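Local coordinates for protein inactive dihydroorotase-like domain (Chaetomium thermophilum, PDB 5NNL) that is an inactive dihydroorotase-like domain built on the alpha/beta barrel of the amidohydrolase superfamily, at residues F185-Q188 against K189-P192; L246-A249 against V250-R254; E283-L286 against D287-F290. One frame throughout, in Å; residues are numbered along the deposited sequence.

In the fold
The three contacts are local turns and ends of secondary structure, met in series along the chain, and the middle one touches both others. Interactions 1 and 2 have centres about 19 Å apart yet meet through Phe185, whose CE1 lies 3.8 Å from NH2 of Arg254 and whose ring also reaches Leu246 and Ala249. Interactions 2 and 3 are closer, about 12 Å between centres: CB of Leu247 is 3.6 Å from CD1 of Leu286, and Val251 rests against the same turn. Residues 185-192 and 283-290 do not touch, their nearest atoms being about 12 Å apart, and the end of helix 242-251 is the part that touches both.

Interaction 1: F185-Q188 against K189-P192; sequences FLSQ and KDCP
Ser187 and Asp190 bridge the loop, the carboxylate of Asp190 gripping the backbone N-H of Ser187, and help fold it into a tight helix-like turn. The OG of Ser187 accepts the N-H of Lys189 at 3.2 Å, forming an ST turn; with chi1 at 76°, OG stands between the backbone N and the carbonyl carbon, near enough to curl back on the following chain. OD2 of Asp190 takes the N-H of Ser187 at 2.9 Å, on its anti side and 31° out of the carboxylate plane. The carbonyl O of Ser187 accepts Cys191 N at 3.2 Å and, more weakly, Asp190 N, so a small polar serine with three bonded atoms forms the dense, buried part of the turn.

The outer side is looser. Lys189 suits it because its charged end, led away from the turn, can stay in water. Pro192 laps the carbonyl O of Gln188 with its CG, 3.6 Å away, and its ring nitrogen has no hydrogen to give. Cys191 is tied by a disulfide to Cys194, and NE2 of Gln188 bonds to the carbonyl of Leu197. The turn follows helix 181-185 and leads towards helix 200-207, whose Pro200 and Gln203 touch Ser187.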
ATOM      1  N   PHE A 185     -12.906  -3.193   7.569  1.00 33.85           N
ATOM      2  CA  PHE A 185     -13.765  -4.359   7.712  1.00 34.95           C
ATOM      3  C   PHE A 185     -13.354  -5.284   8.850  1.00 37.56           C
ATOM      4  O   PHE A 185     -13.991  -6.326   9.039  1.00 39.28           O
ATOM      5  CB  PHE A 185     -13.796  -5.142   6.395  1.00 33.33           C
ATOM      6  CG  PHE A 185     -14.193  -4.309   5.219  1.00 33.80           C
ATOM      7  CD1 PHE A 185     -15.527  -4.080   4.942  1.00 33.17           C
ATOM      8  CD2 PHE A 185     -13.232  -3.743   4.396  1.00 33.23           C
ATOM      9  CE1 PHE A 185     -15.898  -3.307   3.869  1.00 28.83           C
ATOM     10  CE2 PHE A 185     -13.597  -2.968   3.314  1.00 30.58           C
ATOM     11  CZ  PHE A 185     -14.932  -2.750   3.051  1.00 31.54           C
ATOM     12  N   LEU A 186     -12.313  -4.933   9.609  1.00 35.49           N
ATOM     13  CA  LEU A 186     -11.901  -5.671  10.796  1.00 35.13           C
ATOM     14  C   LEU A 186     -11.584  -4.678  11.903  1.00 36.50           C
ATOM     15  O   LEU A 186     -10.943  -3.653  11.654  1.00 32.82           O
ATOM     16  CB  LEU A 186     -10.667  -6.545  10.537  1.00 36.46           C
ATOM     17  CG  LEU A 186     -10.791  -7.648   9.489  1.00 36.66           C
ATOM     18  CD1 LEU A 186      -9.415  -8.183   9.150  1.00 39.11           C
ATOM     19  CD2 LEU A 186     -11.690  -8.769   9.976  1.00 39.59           C
ATOM     20  N   SER A 187     -12.023  -4.993  13.124  1.00 34.64           N
ATOM     21  CA  SER A 187     -11.813  -4.128  14.279  1.00 36.69           C
ATOM     22  C   SER A 187     -11.448  -4.985  15.487  1.00 41.22           C
ATOM     23  O   SER A 187     -11.395  -6.216  15.413  1.00 40.73           O
ATOM     24  CB  SER A 187     -13.056  -3.278  14.567  1.00 36.78           C
ATOM     25  OG  SER A 187     -14.069  -4.047  15.194  1.00 39.49           O
ATOM     26  N   GLN A 188     -11.196  -4.319  16.618  1.00 40.50           N
ATOM     27  CA  GLN A 188     -10.873  -5.027  17.852  1.00 43.86           C
ATOM     28  C   GLN A 188     -12.060  -5.804  18.401  1.00 43.70           C
ATOM     29  O   GLN A 188     -11.873  -6.672  19.260  1.00 46.75           O
ATOM     30  CB  GLN A 188     -10.352  -4.043  18.899  1.00 39.29           C
ATOM     31  CG  GLN A 188      -8.852  -3.818  18.803  1.00 43.78           C
ATOM     32  CD  GLN A 188      -8.373  -2.651  19.640  1.00 41.40           C
ATOM     33  OE1 GLN A 188      -8.842  -2.441  20.756  1.00 42.56           O
ATOM     34  NE2 GLN A 188      -7.441  -1.878  19.098  1.00 43.52           N
ATOM     35  N   LYS A 189     -13.275  -5.510  17.933  1.00 45.06           N
ATOM     36  CA  LYS A 189     -14.402  -6.394  18.210  1.00 46.49           C
ATOM     37  C   LYS A 189     -14.171  -7.769  17.596  1.00 47.42           C
ATOM     38  O   LYS A 189     -14.498  -8.795  18.203  1.00 49.21           O
ATOM     39  CB  LYS A 189     -15.694  -5.779  17.672  1.00 45.08           C
ATOM     40  CG  LYS A 189     -16.947  -6.615  17.921  1.00 54.44           C
ATOM     41  CD  LYS A 189     -17.531  -6.361  19.300  1.00 62.75           C
ATOM     42  CE  LYS A 189     -18.650  -7.341  19.617  1.00 67.03           C
ATOM     43  NZ  LYS A 189     -19.718  -6.726  20.458  1.00 64.01           N
ATOM     44  N   ASP A 190     -13.616  -7.807  16.383  1.00 46.68           N
ATOM     45  CA  ASP A 190     -13.339  -9.080  15.727  1.00 46.29           C
ATOM     46  C   ASP A 190     -12.123  -9.771  16.332  1.00 46.39           C
ATOM     47  O   ASP A 190     -12.035 -11.003  16.299  1.00 47.89           O
ATOM     48  CB  ASP A 190     -13.139  -8.849  14.232  1.00 45.17           C
ATOM     49  CG  ASP A 190     -14.263  -8.039  13.619  1.00 46.28           C
ATOM     50  OD1 ASP A 190     -15.438  -8.365  13.891  1.00 44.25           O
ATOM     51  OD2 ASP A 190     -13.975  -7.067  12.889  1.00 43.41           O
ATOM     52  N   CYS A 191     -11.182  -9.004  16.879  1.00 45.63           N
ATOM     53  CA  CYS A 191      -9.999  -9.567  17.530  1.00 46.19           C
ATOM     54  C   CYS A 191      -9.571  -8.611  18.628  1.00 45.92           C
ATOM     55  O   CYS A 191      -8.852  -7.634  18.377  1.00 45.92           O
ATOM     56  CB  CYS A 191      -8.853  -9.795  16.546  1.00 49.47           C
ATOM     57  SG  CYS A 191      -7.297 -10.223  17.384  1.00 60.82           S
ATOM     58  N   PRO A 192      -9.992  -8.854  19.873  1.00 48.01           N
ATOM     59  CA  PRO A 192      -9.582  -7.951  20.961  1.00 44.88           C
ATOM     60  C   PRO A 192      -8.079  -7.922  21.174  1.00 48.13           C
ATOM     61  O   PRO A 192      -7.532  -6.873  21.536  1.00 45.25           O
ATOM     62  CB  PRO A 192     -10.322  -8.510  22.186  1.00 48.08           C
ATOM     63  CG  PRO A 192     -11.417  -9.374  21.633  1.00 44.27           C
ATOM     64  CD  PRO A 192     -10.878  -9.929  20.353  1.00 48.74           C
TER

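Interaction 2: L246-A249 against V250-R254; sequences LLTA and VVDGR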
ATOM      1  N   LEU A 246     -14.106  -4.147  -0.981  1.00 27.16           N
ATOM      2  CA  LEU A 246     -14.594  -2.827  -1.368  1.00 27.96           C
ATOM      3  C   LEU A 246     -15.806  -2.934  -2.281  1.00 30.69           C
ATOM      4  O   LEU A 246     -16.789  -2.206  -2.104  1.00 29.40           O
ATOM      5  CB  LEU A 246     -13.483  -2.046  -2.064  1.00 29.33           C
ATOM      6  CG  LEU A 246     -12.261  -1.723  -1.207  1.00 29.46           C
ATOM      7  CD1 LEU A 246     -11.116  -1.247  -2.088  1.00 30.04           C
ATOM      8  CD2 LEU A 246     -12.606  -0.681  -0.158  1.00 30.92           C
ATOM      9  N   LEU A 247     -15.750  -3.827  -3.268  1.00 29.72           N
ATOM     10  CA  LEU A 247     -16.864  -3.960  -4.197  1.00 33.71           C
ATOM     11  C   LEU A 247     -18.094  -4.534  -3.509  1.00 32.86           C
ATOM     12  O   LEU A 247     -19.223  -4.218  -3.898  1.00 35.30           O
ATOM     13  CB  LEU A 247     -16.447  -4.825  -5.383  1.00 31.33           C
ATOM     14  CG  LEU A 247     -15.266  -4.276  -6.185  1.00 32.51           C
ATOM     15  CD1 LEU A 247     -14.913  -5.219  -7.310  1.00 30.04           C
ATOM     16  CD2 LEU A 247     -15.558  -2.887  -6.735  1.00 34.22           C
ATOM     17  N   THR A 248     -17.900  -5.373  -2.492  1.00 32.98           N
ATOM     18  CA  THR A 248     -19.030  -5.815  -1.684  1.00 33.97           C
ATOM     19  C   THR A 248     -19.687  -4.632  -0.984  1.00 35.04           C
ATOM     20  O   THR A 248     -20.916  -4.571  -0.872  1.00 35.01           O
ATOM     21  CB  THR A 248     -18.563  -6.864  -0.672  1.00 36.72           C
ATOM     22  OG1 THR A 248     -17.950  -7.958  -1.368  1.00 32.73           O
ATOM     23  CG2 THR A 248     -19.735  -7.389   0.158  1.00 39.40           C
ATOM     24  N   ALA A 249     -18.881  -3.669  -0.524  1.00 32.39           N
ATOM     25  CA  ALA A 249     -19.432  -2.463   0.086  1.00 35.72           C
ATOM     26  C   ALA A 249     -20.113  -1.575  -0.950  1.00 35.86           C
ATOM     27  O   ALA A 249     -21.070  -0.866  -0.621  1.00 36.63           O
ATOM     28  CB  ALA A 249     -18.328  -1.686   0.804  1.00 34.85           C
ATOM     29  N   VAL A 250     -19.628  -1.589  -2.196  1.00 33.69           N
ATOM     30  CA  VAL A 250     -20.299  -0.864  -3.273  1.00 35.89           C
ATOM     31  C   VAL A 250     -21.685  -1.448  -3.508  1.00 37.02           C
ATOM     32  O   VAL A 250     -22.682  -0.722  -3.595  1.00 34.94           O
ATOM     33  CB  VAL A 250     -19.452  -0.902  -4.561  1.00 36.19           C
ATOM     34  CG1 VAL A 250     -20.257  -0.392  -5.765  1.00 33.03           C
ATOM     35  CG2 VAL A 250     -18.174  -0.082  -4.402  1.00 32.23           C
ATOM     36  N   VAL A 251     -21.762  -2.773  -3.632  1.00 38.24           N
ATOM     37  CA  VAL A 251     -23.042  -3.439  -3.845  1.00 39.43           C
ATOM     38  C   VAL A 251     -23.973  -3.186  -2.666  1.00 39.87           C
ATOM     39  O   VAL A 251     -25.192  -3.060  -2.836  1.00 40.74           O
ATOM     40  CB  VAL A 251     -22.813  -4.943  -4.089  1.00 40.07           C
ATOM     41  CG1 VAL A 251     -24.124  -5.716  -4.083  1.00 40.72           C
ATOM     42  CG2 VAL A 251     -22.083  -5.145  -5.413  1.00 41.13           C
ATOM     43  N   ASP A 252     -23.422  -3.105  -1.455  1.00 41.20           N
ATOM     44  CA  ASP A 252     -24.229  -2.806  -0.278  1.00 40.44           C
ATOM     45  C   ASP A 252     -24.544  -1.324  -0.136  1.00 40.36           C
ATOM     46  O   ASP A 252     -25.154  -0.933   0.864  1.00 39.16           O
ATOM     47  CB  ASP A 252     -23.524  -3.297   0.989  1.00 42.72           C
ATOM     48  CG  ASP A 252     -23.192  -4.777   0.933  1.00 47.44           C
ATOM     49  OD1 ASP A 252     -23.799  -5.486   0.102  1.00 48.89           O
ATOM     50  OD2 ASP A 252     -22.326  -5.228   1.715  1.00 50.83           O
ATOM     51  N   GLY A 253     -24.140  -0.494  -1.092  1.00 35.75           N
ATOM     52  CA  GLY A 253     -24.473   0.914  -1.063  1.00 37.77           C
ATOM     53  C   GLY A 253     -23.651   1.764  -0.123  1.00 36.04           C
ATOM     54  O   GLY A 253     -24.038   2.907   0.145  1.00 40.39           O
ATOM     55  N   ARG A 254     -22.529   1.253   0.390  1.00 37.91           N
ATOM     56  CA  ARG A 254     -21.657   2.041   1.255  1.00 37.42           C
ATOM     57  C   ARG A 254     -20.587   2.805   0.486  1.00 37.26           C
ATOM     58  O   ARG A 254     -20.069   3.803   0.997  1.00 34.38           O
ATOM     59  CB  ARG A 254     -20.974   1.140   2.290  1.00 38.35           C
ATOM     60  CG  ARG A 254     -21.925   0.563   3.328  1.00 42.83           C
ATOM     61  CD  ARG A 254     -21.260   0.399   4.688  1.00 42.61           C
ATOM     62  NE  ARG A 254     -20.536  -0.861   4.810  1.00 43.24           N
ATOM     63  CZ  ARG A 254     -19.669  -1.133   5.782  1.00 37.95           C
ATOM     64  NH1 ARG A 254     -19.404  -0.226   6.711  1.00 39.93           N
ATOM     65  NH2 ARG A 254     -19.060  -2.309   5.821  1.00 37.93           N
TER
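Ala249 and Arg254 meet where helix 242-251 ends, and their backbone bond closes it. Arg254 N gives its hydrogen to Ala249 O at 2.8 Å, nearly along the C=O axis, while Gly253 N turns back to Val250 O at 2.9 Å. These two bonds, with positive phi at Gly253, make a Schellman motif, and glycine enters that backbone region without strain from a side chain. Before it, the regular helical ladder satisfies Leu246 O with Val250 N, Leu247 O with Val251 N at 2.9 Å, and Thr248 O with Asp252 N at 3.0 Å.

The hydroxyl of Thr248 is served from outside: OG1 bonds to the carbonyl of Pro244 one turn back and to the N-H of Lys307. Its methyl CG2, placed anti to the backbone N, instead runs beside Asp252 and comes 3.7 Å from OD2. Thr248 O stands over the face of the Asp252 carboxylate, 2.9 Å from CG, and shares no proton with OD1 or OD2. Val250 is buried: its CG2 lies against Leu246 O at 3.4 Å, and its side chain packs on Val257 and Val260 of helix 257-271. The Arg254 guanidinium makes a cation-pi contact with Trp207.

Ala249 O and Val250 O are thus satisfied by the N-H groups of Arg254 and Gly253, whereas Asp252, a negative group at the negative end of the helix dipole and against a carbonyl oxygen, is probably somewhat harder to ionise than a free aspartate.

Interaction 3: E283-L286 against D287-F290; sequences EIEL and DRAF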
ATOM      1  N   GLU A 283     -11.342  -5.840 -16.046  1.00 32.12           N
ATOM      2  CA  GLU A 283     -12.771  -6.056 -16.228  1.00 31.37           C
ATOM      3  C   GLU A 283     -13.297  -6.849 -15.042  1.00 31.41           C
ATOM      4  O   GLU A 283     -12.764  -7.918 -14.722  1.00 32.92           O
ATOM      5  CB  GLU A 283     -13.063  -6.800 -17.532  1.00 34.01           C
ATOM      6  CG  GLU A 283     -14.554  -6.969 -17.822  1.00 38.75           C
ATOM      7  CD  GLU A 283     -14.823  -7.680 -19.138  1.00 42.97           C
ATOM      8  OE1 GLU A 283     -13.991  -8.526 -19.537  1.00 43.16           O
ATOM      9  OE2 GLU A 283     -15.861  -7.386 -19.771  1.00 46.34           O
ATOM     10  N   ILE A 284     -14.345  -6.330 -14.406  1.00 31.01           N
ATOM     11  CA  ILE A 284     -14.841  -6.852 -13.138  1.00 30.69           C
ATOM     12  C   ILE A 284     -16.324  -7.160 -13.270  1.00 30.48           C
ATOM     13  O   ILE A 284     -17.108  -6.310 -13.708  1.00 29.44           O
ATOM     14  CB  ILE A 284     -14.593  -5.855 -11.991  1.00 31.82           C
ATOM     15  CG1 ILE A 284     -13.093  -5.756 -11.710  1.00 30.35           C
ATOM     16  CG2 ILE A 284     -15.324  -6.274 -10.726  1.00 30.22           C
ATOM     17  CD1 ILE A 284     -12.657  -4.396 -11.322  1.00 32.53           C
ATOM     18  N   GLU A 285     -16.705  -8.375 -12.886  1.00 28.03           N
ATOM     19  CA  GLU A 285     -18.108  -8.749 -12.725  1.00 31.72           C
ATOM     20  C   GLU A 285     -18.493  -8.347 -11.306  1.00 30.57           C
ATOM     21  O   GLU A 285     -18.276  -9.083 -10.342  1.00 30.29           O
ATOM     22  CB  GLU A 285     -18.301 -10.235 -13.003  1.00 32.22           C
ATOM     23  CG  GLU A 285     -18.063 -10.588 -14.477  1.00 36.83           C
ATOM     24  CD  GLU A 285     -17.657 -12.036 -14.718  1.00 39.47           C
ATOM     25  OE1 GLU A 285     -18.051 -12.590 -15.766  1.00 46.63           O
ATOM     26  OE2 GLU A 285     -16.933 -12.617 -13.882  1.00 41.71           O
ATOM     27  N   LEU A 286     -19.057  -7.144 -11.184  1.00 33.16           N
ATOM     28  CA  LEU A 286     -19.275  -6.532  -9.876  1.00 33.55           C
ATOM     29  C   LEU A 286     -20.262  -7.323  -9.027  1.00 38.44           C
ATOM     30  O   LEU A 286     -20.159  -7.322  -7.794  1.00 39.43           O
ATOM     31  CB  LEU A 286     -19.763  -5.098 -10.072  1.00 33.63           C
ATOM     32  CG  LEU A 286     -20.187  -4.308  -8.837  1.00 39.62           C
ATOM     33  CD1 LEU A 286     -19.042  -4.194  -7.849  1.00 37.40           C
ATOM     34  CD2 LEU A 286     -20.679  -2.935  -9.254  1.00 40.43           C
ATOM     35  N   ASP A 287     -21.216  -8.008  -9.658  1.00 37.70           N
ATOM     36  CA  ASP A 287     -22.288  -8.694  -8.951  1.00 38.61           C
ATOM     37  C   ASP A 287     -22.038 -10.181  -8.754  1.00 38.98           C
ATOM     38  O   ASP A 287     -22.826 -10.835  -8.065  1.00 44.22           O
ATOM     39  CB  ASP A 287     -23.613  -8.521  -9.703  1.00 40.36           C
ATOM     40  CG  ASP A 287     -24.347  -7.259  -9.310  1.00 47.17           C
ATOM     41  OD1 ASP A 287     -24.320  -6.897  -8.111  1.00 47.22           O
ATOM     42  OD2 ASP A 287     -24.957  -6.633 -10.203  1.00 50.53           O
ATOM     43  N   ARG A 288     -20.985 -10.733  -9.343  1.00 37.29           N
ATOM     44  CA  ARG A 288     -20.750 -12.164  -9.233  1.00 38.28           C
ATOM     45  C   ARG A 288     -20.260 -12.502  -7.831  1.00 39.33           C
ATOM     46  O   ARG A 288     -19.277 -11.927  -7.351  1.00 37.87           O
ATOM     47  CB  ARG A 288     -19.741 -12.621 -10.280  1.00 37.65           C
ATOM     48  CG  ARG A 288     -19.652 -14.130 -10.388  1.00 43.11           C
ATOM     49  CD  ARG A 288     -18.693 -14.571 -11.470  1.00 44.42           C
ATOM     50  NE  ARG A 288     -18.437 -16.007 -11.386  1.00 51.18           N
ATOM     51  CZ  ARG A 288     -17.457 -16.639 -12.024  1.00 52.89           C
ATOM     52  NH1 ARG A 288     -16.619 -15.969 -12.804  1.00 50.50           N
ATOM     53  NH2 ARG A 288     -17.312 -17.948 -11.878  1.00 59.42           N
ATOM     54  N   ALA A 289     -20.953 -13.427  -7.174  1.00 40.14           N
ATOM     55  CA  ALA A 289     -20.544 -13.897  -5.860  1.00 39.94           C
ATOM     56  C   ALA A 289     -19.489 -14.988  -5.985  1.00 43.48           C
ATOM     57  O   ALA A 289     -19.406 -15.696  -6.994  1.00 41.92           O
ATOM     58  CB  ALA A 289     -21.745 -14.434  -5.082  1.00 39.97           C
ATOM     59  N   PHE A 290     -18.676 -15.114  -4.940  1.00 43.76           N
ATOM     60  CA  PHE A 290     -17.666 -16.159  -4.871  1.00 42.21           C
ATOM     61  C   PHE A 290     -17.282 -16.352  -3.414  1.00 44.97           C
ATOM     62  O   PHE A 290     -17.299 -15.404  -2.624  1.00 46.41           O
ATOM     63  CB  PHE A 290     -16.430 -15.812  -5.705  1.00 42.83           C
ATOM     64  CG  PHE A 290     -15.542 -14.779  -5.071  1.00 40.39           C
ATOM     65  CD1 PHE A 290     -15.831 -13.431  -5.190  1.00 40.16           C
ATOM     66  CD2 PHE A 290     -14.420 -15.157  -4.358  1.00 42.63           C
ATOM     67  CE1 PHE A 290     -15.016 -12.482  -4.608  1.00 38.58           C
ATOM     68  CE2 PHE A 290     -13.601 -14.211  -3.776  1.00 41.51           C
ATOM     69  CZ  PHE A 290     -13.900 -12.872  -3.900  1.00 34.91           C
TER
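Glu285 and Arg288 run alongside each other in the same direction from the two ends of a type I beta turn. CB of Glu285 is 3.9 Å from CB of Arg288. The chains then run out together until OE2 of Glu285 approaches NH1 of Arg288 at 3.5 Å, a long salt bridge. OE2 meets the guanidinium at its edge and in its plane, but the carboxylate itself is turned 80° against that plane, so the two flat groups do not form the coplanar, two-pronged pair. The OE2 atom of Glu285 also lies 3.6 Å from CD of Arg288. Arginine reaches this far because it is extended from CG to NE, with CG anti to the backbone N (chi1 -169°). Beneath, Arg288 N makes a weak bond of 3.3 Å to Glu285 O, which closes the turn.

The two middle residues face elsewhere. Leu286, buried, puts its branches into the interior; Asp287, an amino acid common at the third position of type I turns, has its CB directed away from residues 283-286, and its OD2 forms a salt bridge with NE of Arg2.

The turn is a corner in strand 281-291. Before it, Ile284 and Leu286 bond through their backbones to Ile4 and Arg2, and Glu285 to Val309 of strand 305-315; helix 242-251 packs on one side, with Leu247 on Ile284 and Leu286 and Val251 against Asp287.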